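Local structure of Rab GDP-dissociation inhibitor (Saccharomyces cerevisiae, 2BCG) at residues K431-Y434 with F435-G439; V53-S56 with Q57-E60. The protein inhibits GDP release from the Rab GTPase Sec4, serves the yeast secretory pathway, and extracts GDP-bound Ypt7 from vacuolar membranes. All blocks are in the same frame, centred on the assembly; numbering follows the deposited sequence.

Interaction 1: K431-Y434 with F435-G439; sequences KDIY and FRVTG
Phe-435 takes up the first of the backbone bonds in these closing turns of helix 424-438, its N giving a hydrogen to Lys-431 O at 3.0 Å, while its side chain turns away from the helix and touches Pro-441. Next comes Arg-436, which reaches back over the turn it has just completed. Its N bonds to Asp-432 O, and its side chain, bent at chi2 (148°) and again at chi3, brings NH1 to Asp-432 OD1 at 2.9 Å in a salt bridge. The bridge is not a flat, two-pronged one: the two planes stand 50° apart, and NH1 comes at OD1 from above the carboxylate. The remaining guanidinium nitrogens look elsewhere, NE to Asp-405 O and NH2 to Leu-413 O. Ile-433 lies over one face of the group, near its rim, with CG1 3.4 Å from NH1. Val-437 follows, its N bonded to Ile-433 O and its CG2 4.0 Å from Ile-433 CG2; both side chains contribute to the apolar flank, where Ile-433 meets helix 21-32 and Val-437 meets Tyr-412. Thr-438 then grips Tyr-434 O twice, through N at 2.8 Å and through OG1 at 3.0 Å, the hydroxyl approaching from above the carbonyl plane. With chi1 at 72°, OG1 turns back to that carbonyl and CG2 sits over one face of the Tyr-434 ring, a CH-pi contact 3.8 Å from the centroid. The tyrosine OH bonds to Asp-33. Gly-439 leaves the helix with positive phi. Chemically, the helix ends with a carbonyl that accepts two hydrogen bonds and a methyl lying over a ring, and Arg-436 is fixed by three acceptors, two of them backbone carbonyls, so its positive charge probably also draws on the partial negative charge of those carbonyls.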
loop_
_atom_site.group_PDB
_atom_site.type_symbol
_atom_site.label_atom_id
_atom_site.label_comp_id
_atom_site.label_asym_id
_atom_site.label_seq_id
_atom_site.Cartn_x
_atom_site.Cartn_y
_atom_site.Cartn_z
ATOM N N LYS A 431 -16.326 0.062 -0.501
ATOM C CA LYS A 431 -17.508 0.686 -1.139
ATOM C C LYS A 431 -18.744 0.434 -0.295
ATOM O O LYS A 431 -19.587 1.343 -0.100
ATOM C CB LYS A 431 -17.739 0.126 -2.549
ATOM C CG LYS A 431 -16.789 0.711 -3.606
ATOM C CD LYS A 431 -17.024 0.190 -5.059
ATOM C CE LYS A 431 -16.458 -1.209 -5.295
ATOM N NZ LYS A 431 -16.524 -1.680 -6.733
ATOM N N ASP A 432 -18.856 -0.781 0.239
ATOM C CA ASP A 432 -20.004 -1.131 1.058
ATOM C C ASP A 432 -20.012 -0.291 2.344
ATOM O O ASP A 432 -21.055 0.269 2.720
ATOM C CB ASP A 432 -19.982 -2.634 1.371
ATOM C CG ASP A 432 -21.157 -3.060 2.204
ATOM O OD1 ASP A 432 -20.950 -3.743 3.244
ATOM O OD2 ASP A 432 -22.316 -2.676 1.842
ATOM N N ILE A 433 -18.852 -0.162 2.991
ATOM C CA ILE A 433 -18.747 0.597 4.255
ATOM C C ILE A 433 -19.051 2.069 3.972
ATOM O O ILE A 433 -19.754 2.722 4.756
ATOM C CB ILE A 433 -17.332 0.463 4.915
ATOM C CG1 ILE A 433 -17.068 -0.972 5.394
ATOM C CG2 ILE A 433 -17.212 1.424 6.144
ATOM C CD1 ILE A 433 -15.563 -1.256 5.643
ATOM N N TYR A 434 -18.575 2.583 2.839
ATOM C CA TYR A 434 -18.786 3.982 2.511
ATOM C C TYR A 434 -20.286 4.255 2.327
ATOM O O TYR A 434 -20.797 5.262 2.845
ATOM C CB TYR A 434 -18.035 4.351 1.251
ATOM C CG TYR A 434 -18.124 5.804 0.885
ATOM C CD1 TYR A 434 -19.206 6.295 0.157
ATOM C CD2 TYR A 434 -17.130 6.699 1.283
ATOM C CE1 TYR A 434 -19.285 7.622 -0.196
ATOM C CE2 TYR A 434 -17.196 8.038 0.941
ATOM C CZ TYR A 434 -18.280 8.495 0.206
ATOM O OH TYR A 434 -18.332 9.824 -0.113
ATOM N N PHE A 435 -20.967 3.373 1.587
ATOM C CA PHE A 435 -22.438 3.453 1.401
ATOM C C PHE A 435 -23.160 3.395 2.751
ATOM O O PHE A 435 -24.084 4.193 3.015
ATOM C CB PHE A 435 -22.913 2.334 0.458
ATOM C CG PHE A 435 -24.402 2.321 0.236
ATOM C CD1 PHE A 435 -25.181 1.293 0.758
ATOM C CD2 PHE A 435 -25.019 3.343 -0.470
ATOM C CE1 PHE A 435 -26.593 1.287 0.555
ATOM C CE2 PHE A 435 -26.413 3.352 -0.679
ATOM C CZ PHE A 435 -27.193 2.329 -0.157
ATOM N N ARG A 436 -22.747 2.473 3.617
ATOM C CA ARG A 436 -23.292 2.367 4.984
ATOM C C ARG A 436 -23.096 3.657 5.793
ATOM O O ARG A 436 -24.027 4.140 6.485
ATOM C CB ARG A 436 -22.699 1.165 5.736
ATOM C CG ARG A 436 -23.242 -0.185 5.256
ATOM C CD ARG A 436 -22.220 -1.322 5.359
ATOM N NE ARG A 436 -21.620 -1.479 6.673
ATOM C CZ ARG A 436 -20.514 -2.213 6.869
ATOM N NH1 ARG A 436 -19.946 -2.820 5.821
ATOM N NH2 ARG A 436 -19.975 -2.337 8.085
ATOM N N VAL A 437 -21.903 4.237 5.688
ATOM C CA VAL A 437 -21.576 5.463 6.436
ATOM C C VAL A 437 -22.309 6.700 5.882
ATOM O O VAL A 437 -22.863 7.504 6.657
ATOM C CB VAL A 437 -20.035 5.669 6.470
ATOM C CG1 VAL A 437 -19.665 7.071 6.996
ATOM C CG2 VAL A 437 -19.385 4.615 7.319
ATOM N N THR A 438 -22.318 6.875 4.562
ATOM C CA THR A 438 -22.804 8.131 3.959
ATOM C C THR A 438 -24.233 8.060 3.392
ATOM O O THR A 438 -24.862 9.114 3.145
ATOM C CB THR A 438 -21.901 8.601 2.797
ATOM O OG1 THR A 438 -22.098 7.728 1.672
ATOM C CG2 THR A 438 -20.414 8.704 3.206
ATOM N N GLY A 439 -24.732 6.845 3.138
ATOM C CA GLY A 439 -26.083 6.647 2.572
ATOM C C GLY A 439 -26.193 6.740 1.059
ATOM O O GLY A 439 -27.286 6.618 0.493
#

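Interaction 2: V53-S56 with Q57-E60; sequences VTLS and QLYE
Thr-54 OG1 accepts a hydrogen bond from Gln-57 N at 3.2 Å, nearly straight at 162°, and so caps the start of helix 55-62. A chi1 of 63° sets the hydroxyl between the backbone N and the carbonyl carbon, where it faces Gln-57 N. Regular helical bonds begin at the same residue: Leu-58 N to Thr-54 O, then Tyr-59 N to Leu-55 O and Glu-60 N to Ser-56 O. An alanine in place of Thr-54 would lack the hydroxyl, and Gln-57 N would probably be left without its capping acceptor, making the first turn less firmly held. Ser-56 OG bonds to Asp-79, which also takes part in a weak bond with Thr-54 OG1.

Water adds two bridges on the outer side. One water donates to Ser-56 O and to Glu-60 OE2, at 2.9 and 3.0 Å; the other accepts from Gln-57 NE2 at 2.7 Å and makes a weak bond to Ser-56 OG.

Apolar contacts fill the inner side. Val-53 CG2 touches Leu-58 CD1 at 3.7 Å, the two side chains crossing at about a right angle. Leu-55 CD1 meets both Leu-58 CD2 and Tyr-59 CE2, the latter 3.9 Å away; Leu-55 and Tyr-59 run side by side in the same direction. Beyond them lie Phe-393, set edge-to-face with Tyr-59, and Phe-76 of helix 69-76.

The arrangement is a threonine N-cap, joining short strand 52-53 to an amphipathic helix packed against the mixed beta-sheet.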
loop_
_atom_site.group_PDB
_atom_site.type_symbol
_atom_site.label_atom_id
_atom_site.label_comp_id
_atom_site.label_asym_id
_atom_site.label_seq_id
_atom_site.Cartn_x
_atom_site.Cartn_y
_atom_site.Cartn_z
ATOM N N VAL A 53 6.468 -6.027 6.895
ATOM C CA VAL A 53 7.346 -5.883 8.054
ATOM C C VAL A 53 8.792 -6.249 7.725
ATOM O O VAL A 53 9.087 -6.870 6.688
ATOM C CB VAL A 53 6.836 -6.765 9.210
ATOM C CG1 VAL A 53 5.386 -6.374 9.599
ATOM C CG2 VAL A 53 6.929 -8.243 8.843
ATOM N N THR A 54 9.702 -5.835 8.606
ATOM C CA THR A 54 11.098 -6.184 8.441
ATOM C C THR A 54 11.369 -7.649 8.791
ATOM O O THR A 54 10.523 -8.345 9.346
ATOM C CB THR A 54 12.009 -5.330 9.357
ATOM O OG1 THR A 54 11.692 -5.616 10.739
ATOM C CG2 THR A 54 11.871 -3.860 9.035
ATOM N N LEU A 55 12.577 -8.110 8.456
ATOM C CA LEU A 55 12.965 -9.459 8.775
ATOM C C LEU A 55 13.062 -9.678 10.281
ATOM O O LEU A 55 12.549 -10.666 10.792
ATOM C CB LEU A 55 14.230 -9.848 8.007
ATOM C CG LEU A 55 14.664 -11.303 8.018
ATOM C CD1 LEU A 55 13.530 -12.284 7.623
ATOM C CD2 LEU A 55 15.763 -11.392 7.013
ATOM N N SER A 56 13.645 -8.723 10.999
ATOM C CA SER A 56 13.666 -8.869 12.471
ATOM C C SER A 56 12.252 -9.002 13.049
ATOM O O SER A 56 12.002 -9.862 13.926
ATOM C CB SER A 56 14.508 -7.786 13.165
ATOM O OG SER A 56 13.962 -6.511 12.904
ATOM N N GLN A 57 11.304 -8.206 12.524
ATOM C CA GLN A 57 9.907 -8.342 12.941
ATOM C C GLN A 57 9.260 -9.668 12.594
ATOM O O GLN A 57 8.412 -10.196 13.315
ATOM C CB GLN A 57 9.059 -7.190 12.392
ATOM C CG GLN A 57 8.934 -6.093 13.370
ATOM C CD GLN A 57 8.416 -6.599 14.739
ATOM O OE1 GLN A 57 7.376 -7.290 14.832
ATOM N NE2 GLN A 57 9.165 -6.286 15.800
ATOM N N LEU A 58 9.661 -10.221 11.450
ATOM C CA LEU A 58 9.196 -11.524 11.093
ATOM C C LEU A 58 9.631 -12.580 12.140
ATOM O O LEU A 58 8.855 -13.483 12.476
ATOM C CB LEU A 58 9.713 -11.854 9.689
ATOM C CG LEU A 58 8.813 -12.525 8.692
ATOM C CD1 LEU A 58 7.455 -11.855 8.509
ATOM C CD2 LEU A 58 9.566 -12.638 7.393
ATOM N N TYR A 59 10.888 -12.502 12.607
ATOM C CA TYR A 59 11.362 -13.435 13.643
ATOM C C TYR A 59 10.621 -13.232 14.946
ATOM O O TYR A 59 10.228 -14.185 15.613
ATOM C CB TYR A 59 12.878 -13.289 13.855
ATOM C CG TYR A 59 13.707 -14.085 12.864
ATOM C CD1 TYR A 59 14.055 -15.420 13.130
ATOM C CD2 TYR A 59 14.103 -13.529 11.640
ATOM C CE1 TYR A 59 14.798 -16.165 12.198
ATOM C CE2 TYR A 59 14.838 -14.263 10.707
ATOM C CZ TYR A 59 15.195 -15.581 11.008
ATOM O OH TYR A 59 15.907 -16.298 10.081
ATOM N N GLU A 60 10.415 -11.963 15.300
ATOM C CA GLU A 60 9.701 -11.649 16.543
ATOM C C GLU A 60 8.289 -12.209 16.541
ATOM O O GLU A 60 7.809 -12.739 17.544
ATOM C CB GLU A 60 9.654 -10.130 16.779
ATOM C CG GLU A 60 10.989 -9.531 17.155
ATOM C CD GLU A 60 11.605 -10.120 18.448
ATOM O OE1 GLU A 60 10.865 -10.376 19.434
ATOM O OE2 GLU A 60 12.847 -10.319 18.452
HETATM O O HOH W 1 14.169 -10.458 15.733
HETATM O O HOH W 2 11.813 -6.218 15.570
#

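In the fold
Interactions 1 and 2 sit at opposite kinds of helix end, the first at the C-terminal end of helix 424-438 and the second at the N-terminal start of helix 55-62. Their centres are 35 Å apart and they do not touch. Both are partly buried, with one apolar flank turned inward, but they serve different neighbours: 431-439 packs beside helix 21-32 and strand 411-413 of the parallel sheet, whereas 53-60 lies against strands 303-317 and 391-402 of the mixed sheet. In each a threonine hydroxyl serves the helix end, giving to a carbonyl in interaction 1 and receiving from an amide in interaction 2. A salt bridge marks the former, water bridges the latter.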